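Local coordinates for protein magnesium transporter MgtE (Enterococcus faecalis, PDB 2OUX) that probably transports magnesium ions across the cell membrane as a homodimer, this chain being the cytosolic part with its N domain and paired CBS domains, at residues Y177-I189 with L202-V214. Numbering follows the deposited sequence.
Sequences YVVDQENHLVGVI and LIADILNERVISV
Where the first CBS motif of MgtE passes into the second, residues 202-214 run along the outer edge of the first motif's sheet, where V188 of strand 185-190 and N208 form a single antiparallel bridge as a hydrogen-bonded pair. N208 N donates to V188 O at 2.7 Å, nearly straight at 162°, while V188 N returns a longer bond of 3.1 Å to N208 O. Beyond the bridge the chain bends away in an Asx turn, N208 OD1 accepting from R210 N at 2.8 Å; R210 itself reaches E38 of the second subunit in a salt bridge. The turn brings V211 back against the strand, and V188 CG1, set between its own N and carbonyl carbon (chi1 62°), lies 3.6 Å from V211 CB. Two residues on, S213 CB lies 3.9 Å from L185 CD2. On the other side of the bridge the weakly bonded helical turn 203-206 and L207 after it pack on the hairpin: V178 CG2 meets I203 CG2 at 4.0 Å, the L207 side chain crosses that of V178 at about a right angle, CD2 meeting CG1 at 4.2 Å, and I189 CD1 presses tightly on I206 CD1 at 3.4 Å. V186 and G187 together face V178 in a classic beta bulge; G187, with no side chain, lets L207 CD1 and N208 O approach its CA. Y177, in the first strand of this hairpin, contributes with A234 to a bound magnesium site, within the tandem CBS pair that forms a Bateman module.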
loop_
_atom_site.group_PDB
_atom_site.type_symbol
_atom_site.label_atom_id
_atom_site.label_comp_id
_atom_site.label_asym_id
_atom_site.label_seq_id
_atom_site.Cartn_x
_atom_site.Cartn_y
_atom_site.Cartn_z
ATOM N N TYR A 177 4.796 -13.485 4.529
ATOM C CA TYR A 177 4.484 -14.084 5.820
ATOM C C TYR A 177 5.249 -15.382 6.052
ATOM O O TYR A 177 5.478 -16.159 5.127
ATOM C CB TYR A 177 2.972 -14.287 5.911
ATOM C CG TYR A 177 2.250 -12.977 5.699
ATOM C CD1 TYR A 177 2.132 -12.051 6.738
ATOM C CD2 TYR A 177 1.791 -12.609 4.430
ATOM C CE1 TYR A 177 1.586 -10.787 6.523
ATOM C CE2 TYR A 177 1.238 -11.346 4.204
ATOM C CZ TYR A 177 1.151 -10.444 5.255
ATOM O OH TYR A 177 0.689 -9.178 5.018
ATOM N N VAL A 178 5.668 -15.601 7.293
ATOM C CA VAL A 178 6.416 -16.802 7.623
ATOM C C VAL A 178 5.542 -17.720 8.457
ATOM O O VAL A 178 4.989 -17.297 9.460
ATOM C CB VAL A 178 7.696 -16.459 8.420
ATOM C CG1 VAL A 178 8.520 -17.724 8.666
ATOM C CG2 VAL A 178 8.529 -15.427 7.653
ATOM N N VAL A 179 5.403 -18.968 8.028
ATOM C CA VAL A 179 4.598 -19.939 8.763
ATOM C C VAL A 179 5.424 -21.184 9.040
ATOM O O VAL A 179 6.496 -21.358 8.473
ATOM C CB VAL A 179 3.349 -20.402 7.966
ATOM C CG1 VAL A 179 2.381 -19.247 7.759
ATOM C CG2 VAL A 179 3.778 -20.995 6.636
ATOM N N ASP A 180 4.923 -22.040 9.925
ATOM C CA ASP A 180 5.598 -23.297 10.222
ATOM C C ASP A 180 4.893 -24.356 9.375
ATOM O O ASP A 180 4.083 -24.009 8.516
ATOM C CB ASP A 180 5.513 -23.634 11.716
ATOM C CG ASP A 180 4.093 -23.748 12.220
ATOM O OD1 ASP A 180 3.165 -23.795 11.391
ATOM O OD2 ASP A 180 3.910 -23.802 13.458
ATOM N N GLN A 181 5.183 -25.634 9.610
ATOM C CA GLN A 181 4.565 -26.705 8.826
ATOM C C GLN A 181 3.048 -26.736 8.912
ATOM O O GLN A 181 2.364 -26.985 7.918
ATOM C CB GLN A 181 5.091 -28.079 9.251
ATOM C CG GLN A 181 6.546 -28.351 8.926
ATOM C CD GLN A 181 7.477 -27.859 10.008
ATOM O OE1 GLN A 181 7.158 -27.934 11.200
ATOM N NE2 GLN A 181 8.641 -27.369 9.607
ATOM N N GLU A 182 2.522 -26.493 10.106
ATOM C CA GLU A 182 1.082 -26.509 10.319
ATOM C C GLU A 182 0.401 -25.232 9.851
ATOM O O GLU A 182 -0.772 -24.999 10.135
ATOM C CB GLU A 182 0.790 -26.763 11.795
ATOM C CG GLU A 182 1.041 -28.209 12.207
ATOM C CD GLU A 182 1.007 -28.407 13.709
ATOM O OE1 GLU A 182 2.017 -28.087 14.372
ATOM O OE2 GLU A 182 -0.033 -28.870 14.226
ATOM N N ASN A 183 1.142 -24.415 9.117
ATOM C CA ASN A 183 0.619 -23.162 8.600
ATOM C C ASN A 183 0.269 -22.168 9.704
ATOM O O ASN A 183 -0.678 -21.386 9.583
ATOM C CB ASN A 183 -0.605 -23.417 7.726
ATOM C CG ASN A 183 -1.002 -22.199 6.934
ATOM O OD1 ASN A 183 -0.156 -21.551 6.315
ATOM N ND2 ASN A 183 -2.290 -21.876 6.939
ATOM N N HIS A 184 1.031 -22.223 10.788
ATOM C CA HIS A 184 0.862 -21.304 11.905
ATOM C C HIS A 184 1.638 -20.043 11.523
ATOM O O HIS A 184 2.777 -20.140 11.051
ATOM C CB HIS A 184 1.475 -21.896 13.175
ATOM C CG HIS A 184 0.607 -22.901 13.861
ATOM N ND1 HIS A 184 1.119 -23.931 14.620
ATOM C CD2 HIS A 184 -0.743 -23.007 13.946
ATOM C CE1 HIS A 184 0.126 -24.627 15.143
ATOM N NE2 HIS A 184 -1.016 -24.087 14.750
ATOM N N LEU A 185 1.023 -18.875 11.704
ATOM C CA LEU A 185 1.680 -17.607 11.389
ATOM C C LEU A 185 2.682 -17.318 12.494
ATOM O O LEU A 185 2.297 -17.060 13.635
ATOM C CB LEU A 185 0.650 -16.477 11.315
ATOM C CG LEU A 185 1.183 -15.058 11.067
ATOM C CD1 LEU A 185 1.977 -14.996 9.753
ATOM C CD2 LEU A 185 0.007 -14.091 11.049
ATOM N N VAL A 186 3.967 -17.359 12.163
ATOM C CA VAL A 186 5.002 -17.127 13.167
ATOM C C VAL A 186 5.914 -15.927 12.921
ATOM O O VAL A 186 6.796 -15.644 13.726
ATOM C CB VAL A 186 5.885 -18.384 13.324
ATOM C CG1 VAL A 186 5.017 -19.570 13.750
ATOM C CG2 VAL A 186 6.610 -18.684 12.003
ATOM N N GLY A 187 5.709 -15.219 11.816
ATOM C CA GLY A 187 6.560 -14.079 11.537
ATOM C C GLY A 187 6.228 -13.378 10.240
ATOM O O GLY A 187 5.329 -13.792 9.501
ATOM N N VAL A 188 6.961 -12.309 9.957
ATOM C CA VAL A 188 6.737 -11.537 8.742
ATOM C C VAL A 188 7.981 -10.733 8.384
ATOM O O VAL A 188 8.794 -10.416 9.258
ATOM C CB VAL A 188 5.561 -10.547 8.926
ATOM C CG1 VAL A 188 5.886 -9.538 10.027
ATOM C CG2 VAL A 188 5.276 -9.818 7.621
ATOM N N ILE A 189 8.127 -10.428 7.097
ATOM C CA ILE A 189 9.236 -9.618 6.612
ATOM C C ILE A 189 8.759 -8.853 5.385
ATOM O O ILE A 189 8.188 -9.434 4.473
ATOM C CB ILE A 189 10.502 -10.466 6.249
ATOM C CG1 ILE A 189 11.686 -9.521 6.023
ATOM C CG2 ILE A 189 10.280 -11.279 4.976
ATOM C CD1 ILE A 189 13.036 -10.200 6.036
ATOM N N LEU A 202 19.586 -16.275 6.529
ATOM C CA LEU A 202 18.417 -17.100 6.812
ATOM C C LEU A 202 17.209 -16.260 7.208
ATOM O O LEU A 202 17.285 -15.433 8.120
ATOM C CB LEU A 202 18.728 -18.106 7.919
ATOM C CG LEU A 202 19.136 -19.515 7.463
ATOM C CD1 LEU A 202 20.245 -19.433 6.430
ATOM C CD2 LEU A 202 19.579 -20.334 8.675
ATOM N N ILE A 203 16.098 -16.485 6.511
ATOM C CA ILE A 203 14.857 -15.769 6.762
ATOM C C ILE A 203 14.606 -15.664 8.260
ATOM O O ILE A 203 14.234 -14.608 8.763
ATOM C CB ILE A 203 13.648 -16.493 6.079
ATOM C CG1 ILE A 203 13.748 -16.356 4.558
ATOM C CG2 ILE A 203 12.331 -15.955 6.631
ATOM C CD1 ILE A 203 13.702 -14.919 4.071
ATOM N N ALA A 204 14.828 -16.769 8.970
ATOM C CA ALA A 204 14.615 -16.828 10.412
ATOM C C ALA A 204 15.453 -15.820 11.181
ATOM O O ALA A 204 15.113 -15.452 12.307
ATOM C CB ALA A 204 14.910 -18.236 10.921
ATOM N N ASP A 205 16.547 -15.368 10.579
ATOM C CA ASP A 205 17.412 -14.411 11.250
ATOM C C ASP A 205 17.043 -12.951 11.031
ATOM O O ASP A 205 17.468 -12.089 11.798
ATOM C CB ASP A 205 18.872 -14.641 10.849
ATOM C CG ASP A 205 19.476 -15.855 11.539
ATOM O OD1 ASP A 205 19.160 -16.063 12.731
ATOM O OD2 ASP A 205 20.268 -16.586 10.904
ATOM N N ILE A 206 16.252 -12.670 10.001
ATOM C CA ILE A 206 15.871 -11.296 9.726
ATOM C C ILE A 206 14.368 -11.026 9.783
ATOM O O ILE A 206 13.940 -9.881 9.637
ATOM C CB ILE A 206 16.403 -10.842 8.349
ATOM C CG1 ILE A 206 16.013 -11.862 7.278
ATOM C CG2 ILE A 206 17.917 -10.662 8.414
ATOM C CD1 ILE A 206 16.249 -11.381 5.871
ATOM N N LEU A 207 13.572 -12.072 10.008
ATOM C CA LEU A 207 12.118 -11.935 10.074
ATOM C C LEU A 207 11.684 -11.172 11.326
ATOM O O LEU A 207 12.443 -11.054 12.288
ATOM C CB LEU A 207 11.457 -13.323 10.054
ATOM C CG LEU A 207 11.608 -14.201 11.308
ATOM C CD1 LEU A 207 10.619 -13.758 12.379
ATOM C CD2 LEU A 207 11.337 -15.643 10.958
ATOM N N ASN A 208 10.465 -10.640 11.315
ATOM C CA ASN A 208 9.966 -9.916 12.480
ATOM C C ASN A 208 9.072 -10.854 13.266
ATOM O O ASN A 208 8.114 -11.402 12.721
ATOM C CB ASN A 208 9.152 -8.699 12.061
ATOM C CG ASN A 208 8.920 -7.736 13.208
ATOM O OD1 ASN A 208 8.750 -8.144 14.362
ATOM N ND2 ASN A 208 8.909 -6.444 12.896
ATOM N N GLU A 209 9.377 -11.037 14.547
ATOM C CA GLU A 209 8.578 -11.916 15.394
ATOM C C GLU A 209 7.273 -11.267 15.806
ATOM O O GLU A 209 6.284 -11.958 16.018
ATOM C CB GLU A 209 9.337 -12.307 16.659
ATOM C CG GLU A 209 10.598 -13.103 16.428
ATOM C CD GLU A 209 11.077 -13.788 17.694
ATOM O OE1 GLU A 209 11.166 -13.116 18.745
ATOM O OE2 GLU A 209 11.363 -15.003 17.631
ATOM N N ARG A 210 7.267 -9.944 15.935
ATOM C CA ARG A 210 6.057 -9.227 16.337
ATOM C C ARG A 210 5.123 -8.924 15.164
ATOM O O ARG A 210 4.822 -7.767 14.872
ATOM C CB ARG A 210 6.424 -7.929 17.059
ATOM C CG ARG A 210 7.136 -8.141 18.382
ATOM C CD ARG A 210 7.469 -6.809 19.029
ATOM N NE ARG A 210 6.263 -6.077 19.414
ATOM C CZ ARG A 210 5.506 -6.380 20.466
ATOM N NH1 ARG A 210 5.832 -7.403 21.245
ATOM N NH2 ARG A 210 4.426 -5.656 20.745
ATOM N N VAL A 211 4.663 -9.972 14.492
ATOM C CA VAL A 211 3.761 -9.798 13.366
ATOM C C VAL A 211 2.353 -9.489 13.863
ATOM O O VAL A 211 1.824 -10.172 14.735
ATOM C CB VAL A 211 3.745 -11.052 12.462
ATOM C CG1 VAL A 211 3.494 -12.301 13.296
ATOM C CG2 VAL A 211 2.693 -10.896 11.386
ATOM N N ILE A 212 1.775 -8.429 13.313
ATOM C CA ILE A 212 0.435 -7.976 13.661
ATOM C C ILE A 212 -0.564 -8.664 12.733
ATOM O O ILE A 212 -0.358 -8.724 11.519
ATOM C CB ILE A 212 0.295 -6.438 13.475
ATOM C CG1 ILE A 212 1.282 -5.700 14.391
ATOM C CG2 ILE A 212 -1.125 -5.994 13.764
ATOM C CD1 ILE A 212 2.720 -5.716 13.868
ATOM N N SER A 213 -1.643 -9.183 13.310
ATOM C CA SER A 213 -2.672 -9.855 12.534
ATOM C C SER A 213 -4.022 -9.643 13.196
ATOM O O SER A 213 -4.096 -9.129 14.313
ATOM C CB SER A 213 -2.385 -11.358 12.431
ATOM O OG SER A 213 -2.441 -11.984 13.701
ATOM N N VAL A 214 -5.079 -10.037 12.492
ATOM C CA VAL A 214 -6.445 -9.914 12.981
ATOM C C VAL A 214 -7.096 -11.289 12.898
ATOM O O VAL A 214 -6.605 -12.171 12.183
ATOM C CB VAL A 214 -7.254 -8.913 12.123
ATOM C CG1 VAL A 214 -6.605 -7.542 12.182
ATOM C CG2 VAL A 214 -7.327 -9.398 10.672
#